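Local coordinates for putative hydrolase (Shewanella frigidimarina, PDB 3LHO), which probably acts as a metal-dependent dioxygenase of the 2-oxoadipate dioxygenase/decarboxylase family, yielding 2-hydroxyglutarate, at residues T4-F10 and H60-Y66; I42-N48 and F95-V101; D137-Y143 and F222-V227. All coordinates share one frame; numbering follows the deposited sequence.

How the interactions relate
Burial and chemistry change together across the three contacts. Interaction 2 is the core, a parallel strand pair held by backbone hydrogen bonds close to the metal site. Interaction 1 is partly buried and lays two helix ends on that sheet by apolar and aromatic packing; the two meet where Phe-61 CE1 touches Leu-44 CD1 at 3.5 Å, and their segments alternate along the chain, strand 39-47 leading on to helix 54-62. Interaction 3 lies at the surface, its nearest atoms about 9 Å from interaction 2 and about 20 Å from interaction 1. There a hairpin turn meets a helix start through a backbone bond, one carboxylate, one hydrophobic ring and a bridging water.

Interaction 1: T4-F10 and H60-Y66; sequences TDVNALF and HFTSIGY. With SO4 (sulfate ion), chain E.
Ile-64 lays its CD1 methyl against the first turn of helix 6-20, 3.7 Å from Val-6 CA, while its CG2 lies beside the carbonyl of Thr-4. With chi1 at 56°, CG1 sits between backbone N and carbonyl carbon and CG2 beside N, which lets both branches meet the opposing segment. Leu-9 CD2 closes the apolar group, 3.8 Å from Ile-64 CD1 and 3.8 Å from Phe-61 CE2, its side chain crossing that of Phe-61 at about a right angle. In the aromatic group, Phe-10 offers CZ to the edge of the Phe-61 ring, and Tyr-66 OH meets the edge of Phe-10, 3.1 Å from CE2. The start of helix 6-20 packs on the close of helix 54-62 and the turn after it, over a mixed sheet, Phe-10 and Phe-61 both resting on Ile-42 and Val-94. Tyr-66 OH also hydrogen-bonds Pro-92 O; a phenylalanine here lacks the hydroxyl and would probably leave that carbonyl without its donor and a gap beside Phe-10. The polar bonds serve each segment separately. Phe-61 O accepts from Ile-64 N and Tyr-66 N on opposite faces of its plane, bracing the type I turn from Thr-62 to Gly-65. Asp-5 is the N-cap: its OD1 takes Ala-8 N at 2.9 Å with the anti lone pair. A sulfate, probably from the crystallisation liquor, is bound by Asp-5 N, Thr-4 OG1 and His-3 ND1.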
loop_
_atom_site.group_PDB
_atom_site.type_symbol
_atom_site.label_atom_id
_atom_site.label_comp_id
_atom_site.label_asym_id
_atom_site.label_seq_id
_atom_site.Cartn_x
_atom_site.Cartn_y
_atom_site.Cartn_z
ATOM N N THR A 4 -2.088 20.590 -0.258
ATOM C CA THR A 4 -1.067 21.408 0.414
ATOM C C THR A 4 -0.855 20.986 1.894
ATOM O O THR A 4 0.137 21.357 2.524
ATOM C CB THR A 4 -1.443 22.885 0.344
ATOM O OG1 THR A 4 -2.734 23.069 0.941
ATOM C CG2 THR A 4 -1.500 23.369 -1.136
ATOM N N ASP A 5 -1.772 20.195 2.430
ATOM C CA ASP A 5 -1.697 19.752 3.820
ATOM C C ASP A 5 -1.642 18.217 3.920
ATOM O O ASP A 5 -2.498 17.507 3.381
ATOM C CB ASP A 5 -2.897 20.283 4.581
ATOM C CG ASP A 5 -2.850 19.928 6.045
ATOM O OD1 ASP A 5 -3.195 18.792 6.350
ATOM O OD2 ASP A 5 -2.471 20.776 6.879
ATOM N N VAL A 6 -0.597 17.747 4.610
ATOM C CA VAL A 6 -0.271 16.334 4.773
ATOM C C VAL A 6 -1.392 15.607 5.493
ATOM O O VAL A 6 -1.781 14.532 5.064
ATOM C CB VAL A 6 1.087 16.153 5.464
ATOM C CG1 VAL A 6 1.100 16.763 6.869
ATOM C CG2 VAL A 6 1.499 14.681 5.473
ATOM N N ASN A 7 -1.999 16.246 6.502
ATOM C CA ASN A 7 -3.096 15.592 7.200
ATOM C C ASN A 7 -4.287 15.390 6.302
ATOM O O ASN A 7 -4.872 14.332 6.321
ATOM C CB ASN A 7 -3.469 16.321 8.494
ATOM C CG ASN A 7 -2.380 16.232 9.510
ATOM O OD1 ASN A 7 -1.851 15.153 9.782
ATOM N ND2 ASN A 7 -1.986 17.375 10.050
ATOM N N ALA A 8 -4.628 16.399 5.498
ATOM C CA ALA A 8 -5.724 16.294 4.558
ATOM C C ALA A 8 -5.510 15.181 3.524
ATOM O O ALA A 8 -6.455 14.492 3.162
ATOM C CB ALA A 8 -5.952 17.639 3.852
ATOM N N LEU A 9 -4.268 15.003 3.048
ATOM C CA LEU A 9 -3.965 13.962 2.061
ATOM C C LEU A 9 -4.199 12.564 2.613
ATOM O O LEU A 9 -4.905 11.760 2.009
ATOM C CB LEU A 9 -2.522 14.095 1.529
ATOM C CG LEU A 9 -1.994 13.046 0.550
ATOM C CD1 LEU A 9 -2.952 12.863 -0.647
ATOM C CD2 LEU A 9 -0.619 13.424 0.073
ATOM N N PHE A 10 -3.623 12.280 3.777
ATOM C CA PHE A 10 -3.865 11.007 4.421
ATOM C C PHE A 10 -5.318 10.780 4.864
ATOM O O PHE A 10 -5.806 9.668 4.718
ATOM C CB PHE A 10 -2.874 10.790 5.552
ATOM C CG PHE A 10 -1.473 10.559 5.062
ATOM C CD1 PHE A 10 -1.166 9.429 4.345
ATOM C CD2 PHE A 10 -0.464 11.504 5.278
ATOM C CE1 PHE A 10 0.123 9.215 3.889
ATOM C CE2 PHE A 10 0.824 11.277 4.845
ATOM C CZ PHE A 10 1.121 10.144 4.138
ATOM N N HIS A 60 3.332 13.928 -5.187
ATOM C CA HIS A 60 2.210 14.233 -4.276
ATOM C C HIS A 60 2.681 14.317 -2.848
ATOM O O HIS A 60 2.028 14.912 -2.018
ATOM C CB HIS A 60 1.053 13.239 -4.452
ATOM C CG HIS A 60 0.373 13.387 -5.768
ATOM N ND1 HIS A 60 -0.810 14.090 -5.915
ATOM C CD2 HIS A 60 0.746 13.012 -7.015
ATOM C CE1 HIS A 60 -1.133 14.130 -7.194
ATOM N NE2 HIS A 60 -0.209 13.495 -7.886
ATOM N N PHE A 61 3.845 13.724 -2.563
ATOM C CA PHE A 61 4.375 13.738 -1.202
ATOM C C PHE A 61 5.577 14.694 -1.052
ATOM O O PHE A 61 5.684 15.418 -0.046
ATOM C CB PHE A 61 4.719 12.323 -0.814
ATOM C CG PHE A 61 3.545 11.377 -0.834
ATOM C CD1 PHE A 61 3.199 10.687 -1.988
ATOM C CD2 PHE A 61 2.757 11.228 0.289
ATOM C CE1 PHE A 61 2.123 9.835 -2.013
ATOM C CE2 PHE A 61 1.678 10.382 0.297
ATOM C CZ PHE A 61 1.334 9.688 -0.847
ATOM N N THR A 62 6.484 14.704 -2.020
ATOM C CA THR A 62 7.665 15.570 -1.936
ATOM C C THR A 62 7.251 17.036 -2.013
ATOM O O THR A 62 7.911 17.886 -1.445
ATOM C CB THR A 62 8.693 15.272 -3.001
ATOM O OG1 THR A 62 8.086 15.427 -4.295
ATOM C CG2 THR A 62 9.262 13.876 -2.812
ATOM N N SER A 63 6.103 17.313 -2.616
ATOM C CA SER A 63 5.618 18.679 -2.686
ATOM C C SER A 63 5.140 19.231 -1.330
ATOM O O SER A 63 5.001 20.440 -1.188
ATOM C CB SER A 63 4.502 18.742 -3.704
ATOM O OG SER A 63 3.357 18.083 -3.190
ATOM N N ILE A 64 4.879 18.366 -0.346
ATOM C CA ILE A 64 4.416 18.788 0.973
ATOM C C ILE A 64 5.391 18.340 2.083
ATOM O O ILE A 64 4.984 18.106 3.239
ATOM C CB ILE A 64 2.996 18.267 1.271
ATOM C CG1 ILE A 64 2.908 16.722 1.130
ATOM C CG2 ILE A 64 1.968 18.939 0.333
ATOM C CD1 ILE A 64 1.604 16.164 1.547
ATOM N N GLY A 65 6.654 18.142 1.719
ATOM C CA GLY A 65 7.708 17.936 2.703
ATOM C C GLY A 65 8.370 16.591 2.842
ATOM O O GLY A 65 9.340 16.487 3.570
ATOM N N TYR A 66 7.876 15.558 2.149
ATOM C CA TYR A 66 8.546 14.266 2.200
ATOM C C TYR A 66 9.876 14.309 1.508
ATOM O O TYR A 66 10.073 14.992 0.505
ATOM C CB TYR A 66 7.645 13.143 1.612
ATOM C CG TYR A 66 6.609 12.635 2.581
ATOM C CD1 TYR A 66 5.387 13.308 2.796
ATOM C CD2 TYR A 66 6.860 11.500 3.341
ATOM C CE1 TYR A 66 4.439 12.802 3.758
ATOM C CE2 TYR A 66 5.935 11.002 4.264
ATOM C CZ TYR A 66 4.740 11.661 4.495
ATOM O OH TYR A 66 3.896 11.105 5.459
HETATM S S SO4 E . -5.383 20.467 1.211
HETATM O O1 SO4 E . -5.867 21.060 2.457
HETATM O O2 SO4 E . -4.096 19.837 1.449
HETATM O O3 SO4 E . -6.343 19.455 0.756
HETATM O O4 SO4 E . -5.185 21.495 0.192
#

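Interaction 2: I42-N48 and F95-V101; sequences IALRTFN and FISELLV
Leu-44 joins its parallel neighbour through both backbone polar atoms: its N donates to Phe-95 O at 2.9 Å, and its O accepts from Ser-97 N. Phe-95 N to Ile-42 O and Leu-99 N to Thr-46 O repeat the pattern, and Asn-48 N reaches Leu-99 O at 3.0 Å, but the bond from Thr-46 N to Ser-97 O is weak. Asn-48 turns its amide back across the pair, chi1 71°, and OD1 accepts from Val-101 N at 3.1 Å, the donor standing above the carbonyl plane. Side chains pair on each face of the sheet: on one, Phe-47 takes Leu-99 CD2 at its ring edge, 3.8 Å from CE1; on the other, Thr-46 CG2 lies 3.7 Å from Glu-98 CB. Further out, Glu-98 OE1 holds Leu-54 N, and Glu-102 holds Asn-48 ND2. Tyr-152 OH bonds both Thr-46 N and Ser-97 OG, and a water joins Ser-97 OG to Leu-44 O. In the glyoxalase-like beta-alpha-beta-beta-beta module these are its first and fourth strands, side by side; His-41 of the first binds the nickel with His-165 and Glu-235. The pairing is therefore firm at both ends, with hydroxyls and water supplementing the backbone bonds mid-way.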
loop_
_atom_site.group_PDB
_atom_site.type_symbol
_atom_site.label_atom_id
_atom_site.label_comp_id
_atom_site.label_asym_id
_atom_site.label_seq_id
_atom_site.Cartn_x
_atom_site.Cartn_y
_atom_site.Cartn_z
ATOM N N ILE A 42 2.218 3.915 4.608
ATOM C CA ILE A 42 1.305 3.530 3.537
ATOM C C ILE A 42 2.124 2.976 2.355
ATOM O O ILE A 42 3.368 3.169 2.253
ATOM C CB ILE A 42 0.325 4.701 3.098
ATOM C CG1 ILE A 42 1.108 5.881 2.512
ATOM C CG2 ILE A 42 -0.531 5.175 4.283
ATOM C CD1 ILE A 42 0.736 6.300 1.182
ATOM N N ALA A 43 1.450 2.195 1.515
ATOM C CA ALA A 43 2.086 1.596 0.334
ATOM C C ALA A 43 1.247 1.915 -0.883
ATOM O O ALA A 43 0.011 1.696 -0.851
ATOM C CB ALA A 43 2.202 0.068 0.493
ATOM N N LEU A 44 1.893 2.405 -1.939
ATOM C CA LEU A 44 1.258 2.674 -3.229
ATOM C C LEU A 44 1.976 1.918 -4.333
ATOM O O LEU A 44 3.151 1.568 -4.170
ATOM C CB LEU A 44 1.276 4.185 -3.517
ATOM C CG LEU A 44 0.700 5.133 -2.488
ATOM C CD1 LEU A 44 1.018 6.602 -2.925
ATOM C CD2 LEU A 44 -0.834 4.971 -2.327
ATOM N N ARG A 45 1.282 1.673 -5.445
ATOM C CA ARG A 45 1.808 0.838 -6.535
ATOM C C ARG A 45 1.597 1.530 -7.863
ATOM O O ARG A 45 0.643 2.247 -8.021
ATOM C CB ARG A 45 1.004 -0.440 -6.598
ATOM C CG ARG A 45 1.170 -1.315 -5.362
ATOM C CD ARG A 45 0.376 -2.564 -5.519
ATOM N NE ARG A 45 0.792 -3.558 -4.542
ATOM C CZ ARG A 45 0.383 -4.822 -4.496
ATOM N NH1 ARG A 45 -0.488 -5.286 -5.371
ATOM N NH2 ARG A 45 0.867 -5.633 -3.555
ATOM N N THR A 46 2.440 1.258 -8.845
ATOM C CA THR A 46 2.204 1.781 -10.203
ATOM C C THR A 46 3.068 0.984 -11.168
ATOM O O THR A 46 3.633 -0.062 -10.766
ATOM C CB THR A 46 2.487 3.289 -10.308
ATOM O OG1 THR A 46 1.976 3.794 -11.564
ATOM C CG2 THR A 46 3.969 3.588 -10.179
ATOM N N PHE A 47 3.099 1.407 -12.432
ATOM C CA PHE A 47 3.999 0.819 -13.450
ATOM C C PHE A 47 5.079 1.795 -13.856
ATOM O O PHE A 47 4.895 2.999 -13.737
ATOM C CB PHE A 47 3.196 0.461 -14.702
ATOM C CG PHE A 47 2.041 -0.461 -14.445
ATOM C CD1 PHE A 47 2.238 -1.785 -14.226
ATOM C CD2 PHE A 47 0.745 0.017 -14.442
ATOM C CE1 PHE A 47 1.177 -2.645 -14.004
ATOM C CE2 PHE A 47 -0.309 -0.828 -14.219
ATOM C CZ PHE A 47 -0.089 -2.163 -13.987
ATOM N N ASN A 48 6.203 1.298 -14.392
ATOM C CA ASN A 48 7.273 2.184 -14.861
ATOM C C ASN A 48 6.989 2.814 -16.266
ATOM O O ASN A 48 7.826 2.819 -17.183
ATOM C CB ASN A 48 8.605 1.426 -14.833
ATOM C CG ASN A 48 8.664 0.377 -15.906
ATOM O OD1 ASN A 48 7.617 -0.085 -16.406
ATOM N ND2 ASN A 48 9.859 0.052 -16.329
ATOM N N PHE A 95 5.813 4.378 1.112
ATOM C CA PHE A 95 6.482 3.381 0.328
ATOM C C PHE A 95 5.789 3.334 -1.044
ATOM O O PHE A 95 4.552 3.118 -1.114
ATOM C CB PHE A 95 6.339 2.043 1.017
ATOM C CG PHE A 95 7.117 0.948 0.364
ATOM C CD1 PHE A 95 8.482 0.795 0.597
ATOM C CD2 PHE A 95 6.457 0.060 -0.509
ATOM C CE1 PHE A 95 9.217 -0.244 -0.037
ATOM C CE2 PHE A 95 7.144 -0.967 -1.138
ATOM C CZ PHE A 95 8.550 -1.130 -0.901
ATOM N N ILE A 96 6.571 3.559 -2.103
ATOM C CA ILE A 96 6.030 3.595 -3.478
ATOM C C ILE A 96 6.837 2.648 -4.336
ATOM O O ILE A 96 8.073 2.725 -4.424
ATOM C CB ILE A 96 5.949 5.009 -4.105
ATOM C CG1 ILE A 96 5.328 6.048 -3.174
ATOM C CG2 ILE A 96 5.197 4.931 -5.478
ATOM C CD1 ILE A 96 5.337 7.515 -3.786
ATOM N N SER A 97 6.149 1.668 -4.930
ATOM C CA SER A 97 6.837 0.736 -5.824
ATOM C C SER A 97 6.281 0.865 -7.251
ATOM O O SER A 97 5.223 1.482 -7.469
ATOM C CB SER A 97 6.712 -0.689 -5.303
ATOM O OG SER A 97 5.373 -1.171 -5.345
ATOM N N GLU A 98 7.041 0.382 -8.225
ATOM C CA GLU A 98 6.569 0.334 -9.607
ATOM C C GLU A 98 7.010 -0.972 -10.242
ATOM O O GLU A 98 8.133 -1.369 -10.078
ATOM C CB GLU A 98 7.065 1.506 -10.469
ATOM C CG GLU A 98 8.516 1.566 -10.722
ATOM C CD GLU A 98 8.931 2.783 -11.548
ATOM O OE1 GLU A 98 8.129 3.724 -11.846
ATOM O OE2 GLU A 98 10.099 2.822 -11.852
ATOM N N LEU A 99 6.101 -1.583 -10.983
ATOM C CA LEU A 99 6.403 -2.806 -11.698
ATOM C C LEU A 99 7.223 -2.493 -12.945
ATOM O O LEU A 99 6.947 -1.555 -13.679
ATOM C CB LEU A 99 5.084 -3.506 -12.094
ATOM C CG LEU A 99 5.162 -4.945 -12.660
ATOM C CD1 LEU A 99 5.477 -5.956 -11.577
ATOM C CD2 LEU A 99 3.821 -5.287 -13.322
ATOM N N LEU A 100 8.234 -3.314 -13.211
ATOM C CA LEU A 100 9.039 -3.124 -14.403
ATOM C C LEU A 100 8.375 -3.875 -15.562
ATOM O O LEU A 100 8.524 -5.084 -15.714
ATOM C CB LEU A 100 10.454 -3.630 -14.120
ATOM C CG LEU A 100 11.142 -2.990 -12.902
ATOM C CD1 LEU A 100 12.476 -3.673 -12.680
ATOM C CD2 LEU A 100 11.374 -1.486 -13.151
ATOM N N VAL A 101 7.620 -3.140 -16.372
ATOM C CA VAL A 101 6.749 -3.739 -17.387
ATOM C C VAL A 101 7.500 -4.552 -18.439
ATOM O O VAL A 101 6.962 -5.528 -18.962
ATOM C CB VAL A 101 5.884 -2.673 -18.040
ATOM C CG1 VAL A 101 5.085 -3.250 -19.227
ATOM C CG2 VAL A 101 4.950 -2.087 -16.944
HETATM O O HOH W 1 4.169 -0.807 -2.876
#

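Interaction 3: D137-Y143 and F222-V227; sequences DVDKATY and FTDGDV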
loop_
_atom_site.group_PDB
_atom_site.type_symbol
_atom_site.label_atom_id
_atom_site.label_comp_id
_atom_site.label_asym_id
_atom_site.label_seq_id
_atom_site.Cartn_x
_atom_site.Cartn_y
_atom_site.Cartn_z
ATOM N N ASP A 137 -11.227 1.118 -18.783
ATOM C CA ASP A 137 -12.022 -0.103 -18.987
ATOM C C ASP A 137 -11.084 -1.300 -19.032
ATOM O O ASP A 137 -10.002 -1.241 -19.620
ATOM C CB ASP A 137 -12.756 -0.054 -20.308
ATOM C CG ASP A 137 -13.823 0.994 -20.312
ATOM O OD1 ASP A 137 -14.462 1.149 -19.255
ATOM O OD2 ASP A 137 -13.982 1.679 -21.333
ATOM N N VAL A 138 -11.505 -2.387 -18.417
ATOM C CA VAL A 138 -10.721 -3.609 -18.471
ATOM C C VAL A 138 -11.675 -4.799 -18.433
ATOM O O VAL A 138 -12.702 -4.766 -17.727
ATOM C CB VAL A 138 -9.668 -3.626 -17.343
ATOM C CG1 VAL A 138 -10.282 -3.347 -15.982
ATOM C CG2 VAL A 138 -8.860 -4.932 -17.361
ATOM N N ASP A 139 -11.345 -5.830 -19.204
ATOM C CA ASP A 139 -12.185 -7.047 -19.258
ATOM C C ASP A 139 -11.555 -8.205 -18.467
ATOM O O ASP A 139 -10.397 -8.131 -18.033
ATOM C CB ASP A 139 -12.523 -7.481 -20.705
ATOM C CG ASP A 139 -11.304 -7.895 -21.532
ATOM O OD1 ASP A 139 -10.182 -8.076 -21.015
ATOM O OD2 ASP A 139 -11.493 -7.998 -22.755
ATOM N N LYS A 140 -12.320 -9.276 -18.306
ATOM C CA LYS A 140 -11.909 -10.379 -17.440
ATOM C C LYS A 140 -10.695 -11.087 -17.993
ATOM O O LYS A 140 -9.812 -11.459 -17.225
ATOM C CB LYS A 140 -13.068 -11.371 -17.227
ATOM C CG LYS A 140 -14.250 -10.755 -16.455
ATOM C CD LYS A 140 -15.317 -11.785 -16.073
ATOM C CE LYS A 140 -16.177 -12.166 -17.207
ATOM N NZ LYS A 140 -17.104 -13.292 -16.798
ATOM N N ALA A 141 -10.634 -11.258 -19.319
ATOM C CA ALA A 141 -9.526 -11.989 -19.950
ATOM C C ALA A 141 -8.228 -11.231 -19.764
ATOM O O ALA A 141 -7.153 -11.853 -19.584
ATOM C CB ALA A 141 -9.800 -12.219 -21.470
ATOM N N THR A 142 -8.313 -9.905 -19.811
ATOM C CA THR A 142 -7.126 -9.041 -19.566
ATOM C C THR A 142 -6.642 -9.174 -18.133
ATOM O O THR A 142 -5.449 -9.387 -17.885
ATOM C CB THR A 142 -7.408 -7.579 -19.940
ATOM O OG1 THR A 142 -7.678 -7.501 -21.344
ATOM C CG2 THR A 142 -6.192 -6.685 -19.629
ATOM N N TYR A 143 -7.573 -9.068 -17.184
ATOM C CA TYR A 143 -7.277 -9.320 -15.795
ATOM C C TYR A 143 -6.596 -10.660 -15.584
ATOM O O TYR A 143 -5.580 -10.714 -14.902
ATOM C CB TYR A 143 -8.535 -9.235 -14.947
ATOM C CG TYR A 143 -8.309 -9.545 -13.507
ATOM C CD1 TYR A 143 -7.672 -8.641 -12.677
ATOM C CD2 TYR A 143 -8.770 -10.731 -12.939
ATOM C CE1 TYR A 143 -7.478 -8.917 -11.304
ATOM C CE2 TYR A 143 -8.558 -11.022 -11.566
ATOM C CZ TYR A 143 -7.919 -10.096 -10.754
ATOM O OH TYR A 143 -7.695 -10.367 -9.409
ATOM N N PHE A 222 -15.770 -5.189 -14.234
ATOM C CA PHE A 222 -15.116 -5.410 -15.504
ATOM C C PHE A 222 -16.117 -5.093 -16.610
ATOM O O PHE A 222 -17.350 -5.043 -16.387
ATOM C CB PHE A 222 -14.574 -6.846 -15.615
ATOM C CG PHE A 222 -13.425 -7.141 -14.673
ATOM C CD1 PHE A 222 -12.168 -6.614 -14.903
ATOM C CD2 PHE A 222 -13.598 -7.946 -13.560
ATOM C CE1 PHE A 222 -11.124 -6.846 -14.030
ATOM C CE2 PHE A 222 -12.564 -8.200 -12.700
ATOM C CZ PHE A 222 -11.306 -7.631 -12.927
ATOM N N THR A 223 -15.595 -4.862 -17.808
ATOM C CA THR A 223 -16.451 -4.600 -18.952
ATOM C C THR A 223 -17.419 -5.749 -19.210
ATOM O O THR A 223 -18.551 -5.508 -19.559
ATOM C CB THR A 223 -15.627 -4.236 -20.234
ATOM O OG1 THR A 223 -14.723 -5.291 -20.566
ATOM C CG2 THR A 223 -14.816 -2.983 -19.969
ATOM N N ASP A 224 -17.004 -6.989 -18.974
ATOM C CA ASP A 224 -17.874 -8.120 -19.240
ATOM C C ASP A 224 -18.249 -8.926 -18.004
ATOM O O ASP A 224 -18.570 -10.090 -18.127
ATOM C CB ASP A 224 -17.230 -9.039 -20.308
ATOM C CG ASP A 224 -15.802 -9.438 -19.981
ATOM O OD1 ASP A 224 -15.250 -9.018 -18.946
ATOM O OD2 ASP A 224 -15.172 -10.108 -20.833
ATOM N N GLY A 225 -18.225 -8.325 -16.815
ATOM C CA GLY A 225 -18.572 -9.050 -15.592
ATOM C C GLY A 225 -18.299 -8.279 -14.315
ATOM O O GLY A 225 -17.517 -7.325 -14.300
ATOM N N ASP A 226 -18.995 -8.690 -13.265
ATOM C CA ASP A 226 -18.847 -8.169 -11.921
ATOM C C ASP A 226 -18.225 -9.269 -11.071
ATOM O O ASP A 226 -18.850 -10.267 -10.755
ATOM C CB ASP A 226 -20.201 -7.765 -11.376
ATOM C CG ASP A 226 -20.904 -6.792 -12.288
ATOM O OD1 ASP A 226 -20.341 -5.712 -12.504
ATOM O OD2 ASP A 226 -21.967 -7.144 -12.806
ATOM N N VAL A 227 -16.967 -9.079 -10.736
ATOM C CA VAL A 227 -16.181 -10.105 -10.090
ATOM C C VAL A 227 -15.751 -9.694 -8.688
ATOM O O VAL A 227 -15.210 -8.591 -8.463
ATOM C CB VAL A 227 -14.955 -10.434 -10.930
ATOM C CG1 VAL A 227 -14.158 -11.517 -10.242
ATOM C CG2 VAL A 227 -15.363 -10.865 -12.363
HETATM O O HOH W 2 -12.941 -11.303 -21.053
#
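Asp-139 OD1, on a side chain whose CB lies against Thr-223 OG1, is gripped by two donors of one residue: Thr-142 N at 2.9 Å and Thr-142 OG1 at 2.6 Å. They come from opposite faces of the carboxylate plane, the amide on the anti side and the hydroxyl on the syn side, and so hold the group as N-cap of helix 140-149. A second carboxylate arrives from the facing hairpin. Asp-224, in the type I turn that joins strands 217-222 and 225-230, receives Lys-140 N on the syn lone pair of OD1 at 3.0 Å, and its OD2 accepts from a water that in turn accepts from Ala-141 N. One residue earlier, Thr-223 N donates to Val-138 O at 2.9 Å, an almost straight bond of 167°. Beneath these bonds Phe-222 is the hydrophobic wedge. Its CZ stands over one face of the Tyr-143 ring, 3.6 Å from CG, the two planes inclined at 47°; Val-138 CG1 lies alongside CD1, and Val-138 O meets the ring edge. Lys-140 bends at chi3, -77°, and runs over the hairpin, its CD 3.8 Å from Val-227 CG2. Gly-225 lies beneath this chain, where a CB would clash with Lys-140 CD. Behind, Tyr-143 rests on helix 151-159 and Val-138 on helix 106-116. Backbone amides of the first helical turn thus each donate to one oxygen of two carboxylates, one local and one from the hairpin, and the positive end of the helix dipole would be expected to favour their ionised forms despite their nearness.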